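Local coordinates for protein DnaJ homolog subfamily C member 3 (Mus musculus, PDB 3IEG) that serves as a co-chaperone in the unfolded protein response, binding misfolded proteins, stimulating the Hsc70 ATPase and restraining the eIF-2-alpha kinase GCN2, at residues D21-F26 with A44-A49; K172-L177 with S195-Q200; S209-C214 with A226-V231. All coordinates share one frame; numbering follows the deposited sequence.

Contact 1: D21-F26 with A44-A49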
loop_
_atom_site.group_PDB
_atom_site.type_symbol
_atom_site.label_atom_id
_atom_site.label_comp_id
_atom_site.label_asym_id
_atom_site.label_seq_id
_atom_site.Cartn_x
_atom_site.Cartn_y
_atom_site.Cartn_z
ATOM N N ASP A 21 -32.196 -8.346 -11.291
ATOM C CA ASP A 21 -33.318 -9.156 -11.723
ATOM C C ASP A 21 -33.039 -9.889 -13.032
ATOM O O ASP A 21 -33.413 -11.046 -13.174
ATOM C CB ASP A 21 -34.579 -8.303 -11.828
ATOM C CG ASP A 21 -34.981 -7.705 -10.497
ATOM O OD1 ASP A 21 -34.550 -8.221 -9.433
ATOM O OD2 ASP A 21 -35.728 -6.705 -10.516
ATOM N N ALA A 22 -32.379 -9.218 -13.976
ATOM C CA ALA A 22 -31.932 -9.870 -15.216
ATOM C C ALA A 22 -31.001 -11.025 -14.889
ATOM O O ALA A 22 -31.196 -12.137 -15.382
ATOM C CB ALA A 22 -31.262 -8.886 -16.145
ATOM N N LEU A 23 -30.024 -10.768 -14.018
ATOM C CA LEU A 23 -29.097 -11.803 -13.587
ATOM C C LEU A 23 -29.823 -13.035 -13.072
ATOM O O LEU A 23 -29.456 -14.159 -13.414
ATOM C CB LEU A 23 -28.141 -11.284 -12.512
ATOM C CG LEU A 23 -27.037 -12.232 -12.029
ATOM C CD1 LEU A 23 -26.147 -12.612 -13.196
ATOM C CD2 LEU A 23 -26.206 -11.606 -10.927
ATOM N N SER A 24 -30.857 -12.810 -12.266
ATOM C CA SER A 24 -31.620 -13.882 -11.638
ATOM C C SER A 24 -32.259 -14.796 -12.693
ATOM O O SER A 24 -32.196 -16.026 -12.583
ATOM C CB SER A 24 -32.688 -13.285 -10.720
ATOM O OG SER A 24 -32.807 -14.007 -9.506
ATOM N N GLN A 25 -32.842 -14.180 -13.720
ATOM C CA GLN A 25 -33.470 -14.900 -14.824
ATOM C C GLN A 25 -32.469 -15.729 -15.631
ATOM O O GLN A 25 -32.742 -16.879 -15.998
ATOM C CB GLN A 25 -34.163 -13.916 -15.764
ATOM C CG GLN A 25 -35.398 -13.228 -15.184
ATOM C CD GLN A 25 -36.480 -14.207 -14.763
ATOM O OE1 GLN A 25 -37.000 -14.130 -13.650
ATOM N NE2 GLN A 25 -36.815 -15.133 -15.642
ATOM N N PHE A 26 -31.312 -15.135 -15.911
ATOM C CA PHE A 26 -30.279 -15.816 -16.670
ATOM C C PHE A 26 -29.638 -16.956 -15.862
ATOM O O PHE A 26 -29.240 -17.964 -16.446
ATOM C CB PHE A 26 -29.232 -14.827 -17.196
ATOM C CG PHE A 26 -29.768 -13.833 -18.203
ATOM C CD1 PHE A 26 -29.244 -12.546 -18.268
ATOM C CD2 PHE A 26 -30.793 -14.179 -19.087
ATOM C CE1 PHE A 26 -29.730 -11.621 -19.208
ATOM C CE2 PHE A 26 -31.289 -13.266 -20.023
ATOM C CZ PHE A 26 -30.754 -11.983 -20.085
ATOM N N ALA A 44 -23.364 -13.384 -18.931
ATOM C CA ALA A 44 -22.098 -12.663 -18.964
ATOM C C ALA A 44 -22.257 -11.185 -19.325
ATOM O O ALA A 44 -21.519 -10.340 -18.803
ATOM C CB ALA A 44 -21.100 -13.339 -19.891
ATOM N N THR A 45 -23.195 -10.865 -20.217
ATOM C CA THR A 45 -23.422 -9.454 -20.568
ATOM C C THR A 45 -23.989 -8.693 -19.369
ATOM O O THR A 45 -23.691 -7.516 -19.205
ATOM C CB THR A 45 -24.285 -9.239 -21.845
ATOM O OG1 THR A 45 -25.589 -9.793 -21.655
ATOM C CG2 THR A 45 -23.653 -9.906 -23.047
ATOM N N VAL A 46 -24.768 -9.367 -18.520
ATOM C CA VAL A 46 -25.240 -8.758 -17.255
ATOM C C VAL A 46 -24.095 -8.459 -16.275
ATOM O O VAL A 46 -23.944 -7.313 -15.855
ATOM C CB VAL A 46 -26.418 -9.540 -16.574
ATOM C CG1 VAL A 46 -26.652 -9.053 -15.175
ATOM C CG2 VAL A 46 -27.693 -9.363 -17.365
ATOM N N PHE A 47 -23.288 -9.461 -15.930
ATOM C CA PHE A 47 -22.046 -9.214 -15.175
ATOM C C PHE A 47 -21.210 -8.082 -15.805
ATOM O O PHE A 47 -20.650 -7.240 -15.094
ATOM C CB PHE A 47 -21.187 -10.482 -15.041
ATOM C CG PHE A 47 -21.741 -11.524 -14.085
ATOM C CD1 PHE A 47 -21.826 -12.859 -14.472
ATOM C CD2 PHE A 47 -22.169 -11.181 -12.796
ATOM C CE1 PHE A 47 -22.325 -13.841 -13.597
ATOM C CE2 PHE A 47 -22.680 -12.158 -11.920
ATOM C CZ PHE A 47 -22.751 -13.497 -12.326
ATOM N N LEU A 48 -21.130 -8.050 -17.134
ATOM C CA LEU A 48 -20.361 -7.002 -17.798
ATOM C C LEU A 48 -20.961 -5.624 -17.522
ATOM O O LEU A 48 -20.231 -4.680 -17.214
ATOM C CB LEU A 48 -20.234 -7.276 -19.299
ATOM C CG LEU A 48 -18.876 -7.746 -19.851
ATOM C CD1 LEU A 48 -17.847 -8.132 -18.767
ATOM C CD2 LEU A 48 -19.023 -8.867 -20.882
ATOM N N ALA A 49 -22.291 -5.530 -17.609
ATOM C CA ALA A 49 -23.006 -4.278 -17.351
ATOM C C ALA A 49 -22.850 -3.795 -15.901
ATOM O O ALA A 49 -22.718 -2.606 -15.655
ATOM C CB ALA A 49 -24.460 -4.413 -17.728
#
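Leu23 lays its CD1 methyl over one face of the Phe47 ring and so helps join two consecutive tetratricopeptide repeats (TPRs): segment 21-26, on helix 19-32, belongs to TPR 1, and segment 44-49, on helix 37-50, to TPR 2. The segments run nearly antiparallel, with an angle of 157° between their directions and 9.4 Å between their axes at closest approach. Misfolded proteins bind in a hydrophobic groove within these first two repeats, and this contact is part of the packing that holds one repeat against the next. The overlap is a CH-pi contact: Leu23 CD1 stands 3.9 Å from the centroid of the Phe47 ring, 23° off its normal and shifted toward the rim at CZ. The second methyl, Leu23 CD2, reaches the same ring at Phe47 CE2, 3.7 Å away. Neither residue aims its CB across the gap, so both places suit long side chains, and the two meet at about a right angle. In Leu23 the reach comes from CG lying anti to the backbone N (chi1 -176°). The CB of Val46, in contrast, points toward the other helix, and a compact branched residue suffices there. Val46 CG1 rests 3.8 Å from Leu23 CB. Phe47 also packs on Ala55 and Asp59 of helix 53-66. The other branch of Val46 serves two partners: its CG2 is 3.8 Å from Ala22 CB, where a small alanine lets the helices come close, and 3.6 Å from Phe26 CE1, met at the ring's edge and in its plane.

Contact 2: K172-L177 with S195-Q200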
loop_
_atom_site.group_PDB
_atom_site.type_symbol
_atom_site.label_atom_id
_atom_site.label_comp_id
_atom_site.label_asym_id
_atom_site.label_seq_id
_atom_site.Cartn_x
_atom_site.Cartn_y
_atom_site.Cartn_z
ATOM N N LYS A 172 5.912 4.378 -1.794
ATOM C CA LYS A 172 5.315 4.202 -3.105
ATOM C C LYS A 172 5.129 2.716 -3.370
ATOM O O LYS A 172 4.095 2.289 -3.892
ATOM C CB LYS A 172 6.152 4.881 -4.191
ATOM C CG LYS A 172 6.036 6.407 -4.183
ATOM C CD LYS A 172 6.701 7.019 -5.398
ATOM C CE LYS A 172 6.480 8.520 -5.422
ATOM N NZ LYS A 172 6.910 9.135 -6.726
ATOM N N ALA A 173 6.122 1.935 -2.963
ATOM C CA ALA A 173 6.076 0.487 -3.084
ATOM C C ALA A 173 4.916 -0.124 -2.299
ATOM O O ALA A 173 4.171 -0.931 -2.842
ATOM C CB ALA A 173 7.404 -0.116 -2.664
ATOM N N ILE A 174 4.747 0.272 -1.036
ATOM C CA ILE A 174 3.609 -0.204 -0.224
ATOM C C ILE A 174 2.301 0.013 -0.972
ATOM O O ILE A 174 1.435 -0.865 -0.998
ATOM C CB ILE A 174 3.532 0.437 1.218
ATOM C CG1 ILE A 174 3.353 1.966 1.169
ATOM C CG2 ILE A 174 4.787 0.109 2.055
ATOM C CD1 ILE A 174 1.885 2.537 1.365
ATOM N N SER A 175 2.176 1.175 -1.600
ATOM C CA SER A 175 0.950 1.545 -2.285
ATOM C C SER A 175 0.662 0.653 -3.491
ATOM O O SER A 175 -0.467 0.213 -3.693
ATOM C CB SER A 175 1.017 3.006 -2.705
ATOM O OG SER A 175 0.053 3.259 -3.696
ATOM N N ASP A 176 1.693 0.385 -4.284
ATOM C CA ASP A 176 1.562 -0.519 -5.416
ATOM C C ASP A 176 1.251 -1.935 -4.987
ATOM O O ASP A 176 0.474 -2.621 -5.641
ATOM C CB ASP A 176 2.831 -0.518 -6.253
ATOM C CG ASP A 176 2.805 0.526 -7.358
ATOM O OD1 ASP A 176 1.730 1.124 -7.633
ATOM O OD2 ASP A 176 3.882 0.740 -7.952
ATOM N N LEU A 177 1.855 -2.369 -3.883
ATOM C CA LEU A 177 1.606 -3.702 -3.350
ATOM C C LEU A 177 0.204 -3.839 -2.780
ATOM O O LEU A 177 -0.410 -4.898 -2.902
ATOM C CB LEU A 177 2.653 -4.079 -2.314
ATOM C CG LEU A 177 4.059 -4.284 -2.869
ATOM C CD1 LEU A 177 5.062 -4.161 -1.735
ATOM C CD2 LEU A 177 4.192 -5.611 -3.583
ATOM N N SER A 195 4.719 -5.440 5.200
ATOM C CA SER A 195 4.961 -5.481 6.647
ATOM C C SER A 195 6.419 -5.204 6.934
ATOM O O SER A 195 6.763 -4.466 7.858
ATOM C CB SER A 195 4.572 -6.839 7.223
ATOM O OG SER A 195 5.116 -7.011 8.514
ATOM N N THR A 196 7.261 -5.817 6.115
ATOM C CA THR A 196 8.698 -5.588 6.106
ATOM C C THR A 196 9.039 -4.123 5.832
ATOM O O THR A 196 9.901 -3.549 6.482
ATOM C CB THR A 196 9.356 -6.563 5.089
ATOM O OG1 THR A 196 9.753 -7.744 5.790
ATOM C CG2 THR A 196 10.569 -5.968 4.366
ATOM N N LEU A 197 8.352 -3.517 4.874
ATOM C CA LEU A 197 8.701 -2.167 4.465
ATOM C C LEU A 197 8.319 -1.174 5.564
ATOM O O LEU A 197 9.071 -0.232 5.862
ATOM C CB LEU A 197 8.061 -1.816 3.117
ATOM C CG LEU A 197 8.595 -2.510 1.862
ATOM C CD1 LEU A 197 7.683 -2.231 0.671
ATOM C CD2 LEU A 197 10.025 -2.100 1.553
ATOM N N TYR A 198 7.161 -1.404 6.175
ATOM C CA TYR A 198 6.768 -0.639 7.339
ATOM C C TYR A 198 7.821 -0.771 8.443
ATOM O O TYR A 198 8.184 0.222 9.085
ATOM C CB TYR A 198 5.423 -1.119 7.867
ATOM C CG TYR A 198 4.202 -0.563 7.179
ATOM C CD1 TYR A 198 3.133 -1.396 6.866
ATOM C CD2 TYR A 198 4.097 0.800 6.855
ATOM C CE1 TYR A 198 1.993 -0.895 6.251
ATOM C CE2 TYR A 198 2.955 1.307 6.223
ATOM C CZ TYR A 198 1.915 0.447 5.927
ATOM O OH TYR A 198 0.775 0.914 5.322
ATOM N N TYR A 199 8.303 -1.996 8.654
ATOM C CA TYR A 199 9.292 -2.262 9.691
ATOM C C TYR A 199 10.508 -1.386 9.472
ATOM O O TYR A 199 10.853 -0.595 10.348
ATOM C CB TYR A 199 9.679 -3.740 9.730
ATOM C CG TYR A 199 10.509 -4.147 10.935
ATOM C CD1 TYR A 199 9.899 -4.479 12.150
ATOM C CD2 TYR A 199 11.897 -4.224 10.859
ATOM C CE1 TYR A 199 10.649 -4.875 13.256
ATOM C CE2 TYR A 199 12.659 -4.615 11.954
ATOM C CZ TYR A 199 12.032 -4.941 13.150
ATOM O OH TYR A 199 12.788 -5.324 14.238
ATOM N N GLN A 200 11.131 -1.509 8.299
ATOM C CA GLN A 200 12.287 -0.695 7.939
ATOM C C GLN A 200 11.974 0.787 8.085
ATOM O O GLN A 200 12.851 1.575 8.424
ATOM C CB GLN A 200 12.753 -0.995 6.512
ATOM C CG GLN A 200 13.728 -2.173 6.384
ATOM C CD GLN A 200 13.980 -2.604 4.917
ATOM O OE1 GLN A 200 13.094 -2.490 4.043
ATOM N NE2 GLN A 200 15.193 -3.103 4.650
#
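Leu197 and Ile174 pack against each other and account for most of the surface this contact buries, with Tyr198 a more distant third. Their helices, 170-181 in TPR 5 and 188-201 in TPR 6, run nearly antiparallel, the short segments having 161° between their directions and 10.0 Å between axes at closest approach. Ile174 suits its place by being branched at CB. Its CG2 lies 3.9 Å from Leu197 CB, while CG1 sits between the backbone N and the carbonyl carbon (chi1 62°) and carries the CD1 methyl to the Tyr198 end, where Ile174 CD1 approaches Tyr198 OH only loosely, at 4.4 Å. Leu197 reaches further across: its CD1 methyl is 4.0 Å from each of Ala173 CB, Ile174 CG2 and Leu177 CD1, so three residues share it. The alanine admits that methyl near the backbone, and Leu177 meets Leu197 at about a right angle. No hydrogen bond crosses; the packing is between apolar groups except at the Tyr198 hydroxyl. Ala173 and Leu177 also touch Ile165 and Ala161 of helix 154-166, while Tyr198 leans on Leu206 and Ser207 of helix 204-217, which places the contact in the middle of a continuous stack of four helices.

Contact 3: S209-C214 with A226-V231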
loop_
_atom_site.group_PDB
_atom_site.type_symbol
_atom_site.label_atom_id
_atom_site.label_comp_id
_atom_site.label_asym_id
_atom_site.label_seq_id
_atom_site.Cartn_x
_atom_site.Cartn_y
_atom_site.Cartn_z
ATOM N N SER A 209 0.203 -5.290 12.295
ATOM C CA SER A 209 -1.148 -5.637 11.842
ATOM C C SER A 209 -1.125 -6.098 10.394
ATOM O O SER A 209 -2.019 -6.805 9.939
ATOM C CB SER A 209 -2.118 -4.465 12.009
ATOM O OG SER A 209 -1.782 -3.412 11.133
ATOM N N GLU A 210 -0.089 -5.694 9.678
ATOM C CA GLU A 210 0.075 -6.124 8.318
ATOM C C GLU A 210 0.573 -7.562 8.268
ATOM O O GLU A 210 0.151 -8.334 7.409
ATOM C CB GLU A 210 1.019 -5.181 7.571
ATOM C CG GLU A 210 0.723 -5.096 6.101
ATOM C CD GLU A 210 -0.675 -4.568 5.786
ATOM O OE1 GLU A 210 -1.216 -4.927 4.720
ATOM O OE2 GLU A 210 -1.235 -3.796 6.586
ATOM N N VAL A 211 1.462 -7.926 9.187
ATOM C CA VAL A 211 1.915 -9.303 9.271
ATOM C C VAL A 211 0.782 -10.214 9.783
ATOM O O VAL A 211 0.765 -11.421 9.508
ATOM C CB VAL A 211 3.235 -9.431 10.096
ATOM C CG1 VAL A 211 2.967 -9.535 11.588
ATOM C CG2 VAL A 211 4.040 -10.611 9.630
ATOM N N ARG A 212 -0.175 -9.624 10.504
ATOM C CA ARG A 212 -1.322 -10.379 11.012
ATOM C C ARG A 212 -2.219 -10.787 9.855
ATOM O O ARG A 212 -2.723 -11.910 9.816
ATOM C CB ARG A 212 -2.120 -9.586 12.054
ATOM C CG ARG A 212 -1.511 -9.601 13.441
ATOM C CD ARG A 212 -2.486 -9.051 14.470
ATOM N NE ARG A 212 -1.799 -8.477 15.630
ATOM C CZ ARG A 212 -1.307 -9.182 16.648
ATOM N NH1 ARG A 212 -1.411 -10.508 16.665
ATOM N NH2 ARG A 212 -0.701 -8.561 17.648
ATOM N N GLU A 213 -2.403 -9.870 8.909
ATOM C CA GLU A 213 -3.133 -10.173 7.689
ATOM C C GLU A 213 -2.492 -11.344 6.951
ATOM O O GLU A 213 -3.201 -12.224 6.463
ATOM C CB GLU A 213 -3.229 -8.944 6.781
ATOM C CG GLU A 213 -4.008 -7.763 7.368
ATOM C CD GLU A 213 -5.361 -8.157 7.936
ATOM O OE1 GLU A 213 -6.050 -9.015 7.340
ATOM O OE2 GLU A 213 -5.733 -7.598 8.986
ATOM N N CYS A 214 -1.161 -11.364 6.892
ATOM C CA CYS A 214 -0.441 -12.474 6.280
ATOM C C CYS A 214 -0.782 -13.798 6.975
ATOM O O CYS A 214 -1.201 -14.759 6.322
ATOM C CB CYS A 214 1.073 -12.230 6.279
ATOM S SG CYS A 214 2.031 -13.679 5.733
ATOM N N ALA A 226 8.163 -15.767 11.652
ATOM C CA ALA A 226 9.433 -15.360 12.263
ATOM C C ALA A 226 9.494 -13.851 12.471
ATOM O O ALA A 226 10.058 -13.376 13.461
ATOM C CB ALA A 226 10.627 -15.825 11.422
ATOM N N HIS A 227 8.918 -13.114 11.521
ATOM C CA HIS A 227 8.886 -11.670 11.574
ATOM C C HIS A 227 7.839 -11.188 12.583
ATOM O O HIS A 227 8.070 -10.212 13.277
ATOM C CB HIS A 227 8.664 -11.073 10.181
ATOM C CG HIS A 227 8.457 -9.595 10.197
ATOM N ND1 HIS A 227 9.412 -8.718 10.662
ATOM C CD2 HIS A 227 7.387 -8.839 9.854
ATOM C CE1 HIS A 227 8.945 -7.484 10.589
ATOM N NE2 HIS A 227 7.719 -7.530 10.100
ATOM N N TYR A 228 6.702 -11.875 12.659
ATOM C CA TYR A 228 5.656 -11.631 13.674
ATOM C C TYR A 228 6.238 -11.618 15.082
ATOM O O TYR A 228 5.971 -10.707 15.868
ATOM C CB TYR A 228 4.562 -12.707 13.578
ATOM C CG TYR A 228 3.489 -12.684 14.654
ATOM C CD1 TYR A 228 2.635 -11.598 14.790
ATOM C CD2 TYR A 228 3.299 -13.775 15.504
ATOM C CE1 TYR A 228 1.638 -11.582 15.757
ATOM C CE2 TYR A 228 2.300 -13.773 16.471
ATOM C CZ TYR A 228 1.481 -12.671 16.592
ATOM O OH TYR A 228 0.498 -12.634 17.540
ATOM N N LYS A 229 7.064 -12.614 15.385
ATOM C CA LYS A 229 7.657 -12.730 16.711
ATOM C C LYS A 229 8.548 -11.540 17.019
ATOM O O LYS A 229 8.570 -11.059 18.157
ATOM C CB LYS A 229 8.416 -14.050 16.862
ATOM C CG LYS A 229 7.533 -15.277 16.651
ATOM C CD LYS A 229 8.128 -16.538 17.250
ATOM C CE LYS A 229 9.303 -17.081 16.457
ATOM N NZ LYS A 229 9.641 -18.471 16.910
ATOM N N GLN A 230 9.255 -11.058 15.998
ATOM C CA GLN A 230 10.137 -9.899 16.128
ATOM C C GLN A 230 9.360 -8.596 16.334
ATOM O O GLN A 230 9.627 -7.880 17.293
ATOM C CB GLN A 230 11.079 -9.791 14.929
ATOM C CG GLN A 230 11.908 -8.515 14.881
ATOM C CD GLN A 230 13.034 -8.479 15.909
ATOM O OE1 GLN A 230 13.199 -9.407 16.702
ATOM N NE2 GLN A 230 13.818 -7.405 15.894
ATOM N N VAL A 231 8.405 -8.289 15.456
ATOM C CA VAL A 231 7.621 -7.060 15.616
ATOM C C VAL A 231 6.777 -7.103 16.867
ATOM O O VAL A 231 6.675 -6.104 17.547
ATOM C CB VAL A 231 6.668 -6.694 14.418
ATOM C CG1 VAL A 231 7.144 -5.451 13.692
ATOM C CG2 VAL A 231 6.411 -7.869 13.480
#
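Val211 packs against both His227 and Tyr228, forming the tightly packed half of a contact that carries the TPR helix stack onward: segment 209-214, on helix 204-217, belongs to TPR 6, and segment 226-231 lies on the long helix 222-246 that follows, roughly antiparallel to it. The CB of the buried Val211 points toward the partner helix, and the residue suits the place by its two branches, each serving a different ring. Its CG1 meets the edge of the tyrosine, 3.8 Å from Tyr228 CD1. Toward solvent the fit is looser and polar. With CG anti to the backbone N (chi1 174°), the Tyr228 ring extends out to Arg212, whose extended chain comes round from an exposed position. There Arg212 NH1 donates a hydrogen bond to Tyr228 OH, 3.0 Å long but bent (132° at the hydrogen), with the hydroxyl tilted out of the guanidinium plane. The two planes stand 78° apart, so the tyrosine turns its edge to the face of the guanidinium. Tyr228 OH is also hydrogen-bonded to Lys232 NZ. Replacing Tyr228 by an alanine would probably leave Arg212 without its hydroxyl mate, free to turn in solvent, and strip Val211 CG1 of its ring cover. Nearby, the Cys214-Cys224 disulfide pins the two helices covalently. Away from Arg212, His227 NE2 is hydrogen-bonded to Ser207 OG, while His227 CD2 presents the ring edge to Val211 CG2, 3.8 Å away.

The three contacts come in series along the chain, each between nearly antiparallel helices of the TPR portion that makes up this chain; the J domain, which mediates the Hsc70 interaction, lies outside it. Contact 1 joins TPR 1 to TPR 2 near the N-terminal end; its centre is 39 Å from that of contact 2 and 41 Å from that of contact 3. Contacts 2 and 3 are neighbours, with centres 13 Å apart: helix 188-201 is followed directly by helix 204-217, and they meet where Ser195 packs on Val211 and Tyr199 OH bonds to Gln230 NE2. Local helix pairing thus repeats along an elongated scaffold whose first two repeats bind misfolded proteins.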